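PDB 3LEW: SusD-like carbohydrate binding protein from Bacteroides vulgatus, which probably binds carbohydrate at the bacterial outer membrane as a SusD-family protein, consistent with a part in nutrient uptake. Local coordinates for residues Phe67-Asn71 / Glu72-Ile76; Ala267-Gln270 / Phe271-Leu274. All blocks are in the same frame, centred on the assembly; numbering follows the deposited sequence.

Contact 1 of 2, residues Phe67-Asn71 / Glu72-Ile76; sequences FRTHN and EFSAI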
loop_
_atom_site.group_PDB
_atom_site.type_symbol
_atom_site.label_atom_id
_atom_site.label_comp_id
_atom_site.label_asym_id
_atom_site.label_seq_id
_atom_site.Cartn_x
_atom_site.Cartn_y
_atom_site.Cartn_z
ATOM N N PHE A 67 -6.204 -14.321 -4.052
ATOM C CA PHE A 67 -6.244 -13.104 -4.865
ATOM C C PHE A 67 -6.285 -13.278 -6.366
ATOM O O PHE A 67 -6.086 -12.297 -7.107
ATOM C CB PHE A 67 -5.066 -12.228 -4.457
ATOM C CG PHE A 67 -5.250 -11.619 -3.084
ATOM C CD1 PHE A 67 -4.837 -12.306 -1.929
ATOM C CD2 PHE A 67 -5.809 -10.363 -2.955
ATOM C CE1 PHE A 67 -5.021 -11.727 -0.638
ATOM C CE2 PHE A 67 -5.946 -9.799 -1.694
ATOM C CZ PHE A 67 -5.552 -10.483 -0.547
ATOM N N ARG A 68 -6.628 -14.477 -6.824
ATOM C CA ARG A 68 -6.684 -14.714 -8.292
ATOM C C ARG A 68 -7.708 -13.770 -8.965
ATOM O O ARG A 68 -7.407 -13.222 -10.001
ATOM C CB ARG A 68 -6.997 -16.165 -8.652
ATOM C CG ARG A 68 -7.031 -16.405 -10.221
ATOM C CD ARG A 68 -7.736 -17.725 -10.619
ATOM N NE ARG A 68 -9.118 -17.751 -10.097
ATOM C CZ ARG A 68 -10.218 -17.421 -10.773
ATOM N NH1 ARG A 68 -10.152 -17.051 -12.053
ATOM N NH2 ARG A 68 -11.404 -17.488 -10.177
ATOM N N THR A 69 -8.893 -13.583 -8.375
ATOM C CA THR A 69 -9.910 -12.750 -8.984
ATOM C C THR A 69 -9.476 -11.263 -9.019
ATOM O O THR A 69 -9.923 -10.537 -9.862
ATOM C CB THR A 69 -11.282 -12.897 -8.347
ATOM O OG1 THR A 69 -11.218 -12.525 -6.956
ATOM C CG2 THR A 69 -11.842 -14.371 -8.487
ATOM N N HIS A 70 -8.634 -10.841 -8.093
ATOM C CA HIS A 70 -8.061 -9.495 -8.078
ATOM C C HIS A 70 -7.133 -9.326 -9.257
ATOM O O HIS A 70 -7.182 -8.282 -9.932
ATOM C CB HIS A 70 -7.325 -9.165 -6.731
ATOM C CG HIS A 70 -8.144 -9.459 -5.514
ATOM N ND1 HIS A 70 -8.552 -10.737 -5.209
ATOM C CD2 HIS A 70 -8.623 -8.666 -4.520
ATOM C CE1 HIS A 70 -9.269 -10.715 -4.090
ATOM N NE2 HIS A 70 -9.317 -9.472 -3.641
ATOM N N ASN A 71 -6.295 -10.342 -9.536
ATOM C CA ASN A 71 -5.399 -10.296 -10.681
ATOM C C ASN A 71 -6.198 -10.167 -11.985
ATOM O O ASN A 71 -5.723 -9.551 -12.932
ATOM C CB ASN A 71 -4.474 -11.512 -10.654
ATOM C CG ASN A 71 -3.195 -11.361 -11.481
ATOM O OD1 ASN A 71 -2.800 -12.326 -12.159
ATOM N ND2 ASN A 71 -2.490 -10.221 -11.359
ATOM N N GLU A 72 -7.397 -10.735 -12.015
ATOM C CA GLU A 72 -8.320 -10.701 -13.150
ATOM C C GLU A 72 -9.120 -9.397 -13.275
ATOM O O GLU A 72 -9.823 -9.176 -14.296
ATOM C CB GLU A 72 -9.381 -11.783 -12.960
ATOM C CG GLU A 72 -8.899 -13.181 -12.963
ATOM C CD GLU A 72 -10.037 -14.162 -13.002
ATOM O OE1 GLU A 72 -11.067 -13.939 -12.336
ATOM O OE2 GLU A 72 -9.912 -15.161 -13.719
ATOM N N PHE A 73 -9.073 -8.581 -12.225
ATOM C CA PHE A 73 -9.870 -7.341 -12.085
ATOM C C PHE A 73 -11.351 -7.562 -11.799
ATOM O O PHE A 73 -12.172 -6.638 -11.946
ATOM C CB PHE A 73 -9.668 -6.371 -13.269
ATOM C CG PHE A 73 -8.280 -5.825 -13.359
ATOM C CD1 PHE A 73 -7.895 -4.715 -12.642
ATOM C CD2 PHE A 73 -7.361 -6.421 -14.177
ATOM C CE1 PHE A 73 -6.586 -4.228 -12.714
ATOM C CE2 PHE A 73 -6.100 -5.963 -14.260
ATOM C CZ PHE A 73 -5.689 -4.861 -13.528
ATOM N N SER A 74 -11.733 -8.771 -11.399
ATOM C CA SER A 74 -13.151 -8.981 -11.080
ATOM C C SER A 74 -13.533 -8.775 -9.593
ATOM O O SER A 74 -14.720 -8.518 -9.314
ATOM C CB SER A 74 -13.610 -10.344 -11.567
ATOM O OG SER A 74 -13.035 -11.335 -10.795
ATOM N N ALA A 75 -12.554 -8.886 -8.669
ATOM C CA ALA A 75 -12.808 -8.903 -7.216
ATOM C C ALA A 75 -13.357 -7.587 -6.645
ATOM O O ALA A 75 -14.375 -7.578 -5.961
ATOM C CB ALA A 75 -11.531 -9.294 -6.441
ATOM N N ILE A 76 -12.691 -6.478 -6.931
ATOM C CA ILE A 76 -13.057 -5.208 -6.317
ATOM C C ILE A 76 -14.296 -4.617 -7.020
ATOM O O ILE A 76 -15.264 -4.250 -6.360
ATOM C CB ILE A 76 -11.836 -4.249 -6.302
ATOM C CG1 ILE A 76 -10.715 -4.822 -5.398
ATOM C CG2 ILE A 76 -12.239 -2.820 -5.822
ATOM C CD1 ILE A 76 -11.060 -4.786 -3.876
#
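The methyl of Ala75 sits squarely over the imidazole of His70, with CB 3.4 Å from the ring centroid and almost on the ring normal, a CH-pi contact. Phe67 CD2 lies over the centre of the opposite face, and at the rim NE2 is hydrogen-bonded to Thr82, so the imidazole is held from both faces and at one nitrogen. A chi1 of -50° sets CG of His70 opposite its carbonyl carbon, and the ring lies between Phe67 and the Ala75 methyl. At the edge of the Arg68 guanidinium, NH1 forms a salt bridge with Glu72 OE2 in the modelled conformer of Glu72, 2.5 Å apart and so close that the exact length is doubtful. Phe73, with positive phi, ends the helix in a Schellman motif: Phe73 N bonds to His70 O at 3.0 Å and Ser74 N to Thr69 O at 3.0 Å. Ser74 OG adds a weak bond to the same Thr69 oxygen. This turn caps the short helix 68-71 beside helix 46-54, which His70 touches through Ala51 and Ala54, while Ile76 packs on the start of helix 81-103.

Contact 2 of 2, residues Ala267-Gln270 / Phe271-Leu274; sequences ASYQ and FHYL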
loop_
_atom_site.group_PDB
_atom_site.type_symbol
_atom_site.label_atom_id
_atom_site.label_comp_id
_atom_site.label_asym_id
_atom_site.label_seq_id
_atom_site.Cartn_x
_atom_site.Cartn_y
_atom_site.Cartn_z
ATOM N N ALA A 267 -2.340 -10.790 11.026
ATOM C CA ALA A 267 -1.857 -10.136 9.838
ATOM C C ALA A 267 -0.823 -10.991 9.096
ATOM O O ALA A 267 -0.746 -10.914 7.866
ATOM C CB ALA A 267 -1.252 -8.728 10.166
ATOM N N SER A 268 -0.071 -11.781 9.861
ATOM C CA SER A 268 0.978 -12.640 9.296
ATOM C C SER A 268 0.441 -13.586 8.208
ATOM O O SER A 268 1.203 -14.054 7.356
ATOM C CB SER A 268 1.643 -13.466 10.383
ATOM O OG SER A 268 2.323 -12.652 11.316
ATOM N N TYR A 269 -0.838 -13.918 8.271
ATOM C CA TYR A 269 -1.426 -14.859 7.331
ATOM C C TYR A 269 -1.225 -14.399 5.885
ATOM O O TYR A 269 -1.124 -15.241 4.957
ATOM C CB TYR A 269 -2.920 -15.094 7.657
ATOM C CG TYR A 269 -3.505 -16.332 7.029
ATOM C CD1 TYR A 269 -4.021 -16.298 5.720
ATOM C CD2 TYR A 269 -3.567 -17.524 7.727
ATOM C CE1 TYR A 269 -4.591 -17.442 5.137
ATOM C CE2 TYR A 269 -4.110 -18.672 7.158
ATOM C CZ TYR A 269 -4.639 -18.607 5.853
ATOM O OH TYR A 269 -5.193 -19.711 5.269
ATOM N N GLN A 270 -1.097 -13.099 5.663
ATOM C CA GLN A 270 -0.853 -12.615 4.313
ATOM C C GLN A 270 0.497 -12.987 3.709
ATOM O O GLN A 270 0.654 -12.950 2.489
ATOM C CB GLN A 270 -1.116 -11.155 4.173
ATOM C CG GLN A 270 -0.142 -10.218 4.840
ATOM C CD GLN A 270 -0.853 -8.820 5.153
ATOM O OE1 GLN A 270 -0.844 -7.946 4.295
ATOM N NE2 GLN A 270 -1.355 -8.604 6.399
ATOM N N PHE A 271 1.458 -13.397 4.537
ATOM C CA PHE A 271 2.685 -14.037 4.029
ATOM C C PHE A 271 2.418 -15.371 3.325
ATOM O O PHE A 271 3.242 -15.821 2.515
ATOM C CB PHE A 271 3.741 -14.165 5.155
ATOM C CG PHE A 271 4.572 -12.893 5.365
ATOM C CD1 PHE A 271 4.084 -11.840 6.129
ATOM C CD2 PHE A 271 5.792 -12.743 4.768
ATOM C CE1 PHE A 271 4.821 -10.679 6.303
ATOM C CE2 PHE A 271 6.551 -11.582 4.950
ATOM C CZ PHE A 271 6.052 -10.541 5.719
ATOM N N HIS A 272 1.286 -16.023 3.572
ATOM C CA HIS A 272 0.936 -17.174 2.767
ATOM C C HIS A 272 0.710 -16.862 1.279
ATOM O O HIS A 272 0.807 -17.757 0.432
ATOM C CB HIS A 272 -0.252 -17.936 3.345
ATOM C CG HIS A 272 0.040 -18.646 4.619
ATOM N ND1 HIS A 272 0.983 -19.656 4.716
ATOM C CD2 HIS A 272 -0.514 -18.524 5.848
ATOM C CE1 HIS A 272 0.976 -20.129 5.950
ATOM N NE2 HIS A 272 0.095 -19.445 6.663
ATOM N N TYR A 273 0.425 -15.600 0.979
ATOM C CA TYR A 273 0.270 -15.063 -0.392
ATOM C C TYR A 273 1.612 -14.520 -0.909
ATOM O O TYR A 273 2.032 -14.805 -2.061
ATOM C CB TYR A 273 -0.842 -13.975 -0.429
ATOM C CG TYR A 273 -2.131 -14.459 0.225
ATOM C CD1 TYR A 273 -2.833 -15.517 -0.316
ATOM C CD2 TYR A 273 -2.640 -13.850 1.387
ATOM C CE1 TYR A 273 -3.973 -16.017 0.267
ATOM C CE2 TYR A 273 -3.784 -14.336 1.992
ATOM C CZ TYR A 273 -4.448 -15.425 1.452
ATOM O OH TYR A 273 -5.590 -15.937 2.030
ATOM N N LEU A 274 2.275 -13.736 -0.073
ATOM C CA LEU A 274 3.501 -13.002 -0.478
ATOM C C LEU A 274 4.774 -13.844 -0.516
ATOM O O LEU A 274 5.688 -13.527 -1.273
ATOM C CB LEU A 274 3.765 -11.820 0.433
ATOM C CG LEU A 274 2.733 -10.708 0.494
ATOM C CD1 LEU A 274 3.147 -9.695 1.517
ATOM C CD2 LEU A 274 2.602 -10.084 -0.914
#
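Phe271 N bonds to Ser268 O at 2.9 Å and His272 N to Tyr269 O at 2.9 Å, the shortest hydrogen bonds between 267-270 and 271-274. Gln270 O then accepts both Tyr273 N and Leu274 N, each at 3.1 Å. The Gln270 side chain turns back along the 3-10 turn: chi1 of 71° sets CG between the two backbone arms of its CA, and the chain runs back so that NE2 reaches Ala267 O at 2.8 Å. Gln270 N reaches that oxygen from the opposite face of its plane, and Arg50 binds the other end of the amide at OE1. Outside this backbone network, His272 points its edge at the face of Tyr269; the planes meet at 69°, and CD2 stands 3.7 Å above the tyrosine ring, over its centre. Hydrogen bonds to Gln337 and the Tyr282 amide fix both nitrogens of the imidazole. Tyr273 OH lies in the plane of the Tyr269 ring at its edge, 3.6 Å from CE1, and is bonded to Tyr40 O. The i to i+3 bonds followed by an i to i+4 bond are characteristic of a 3-10 turn running into a short alpha-helix.

How the contacts relate
From the N terminus, the chain passes helix 46-54 and strand 59-61 before contact 1 closes the turn at the end of helix 68-71 and leads on toward helix 81-103. Contact 2 comes much later, after strand 254-258, where residues 267-274 coil up ahead of strand 286-288. The two are in series, neither nested nor crossing, and each is local to its own turn. Their centres lie about 17 Å apart, yet they meet in space: Phe67 CE1 packs 3.8 Å from Tyr273 CD2, and these rings meet edge-to-face. Arg50 of helix 46-54 also reaches both contacts, with Phe67 as its partner in contact 1, while Phe286 packs against Phe67, Tyr273 and Leu274.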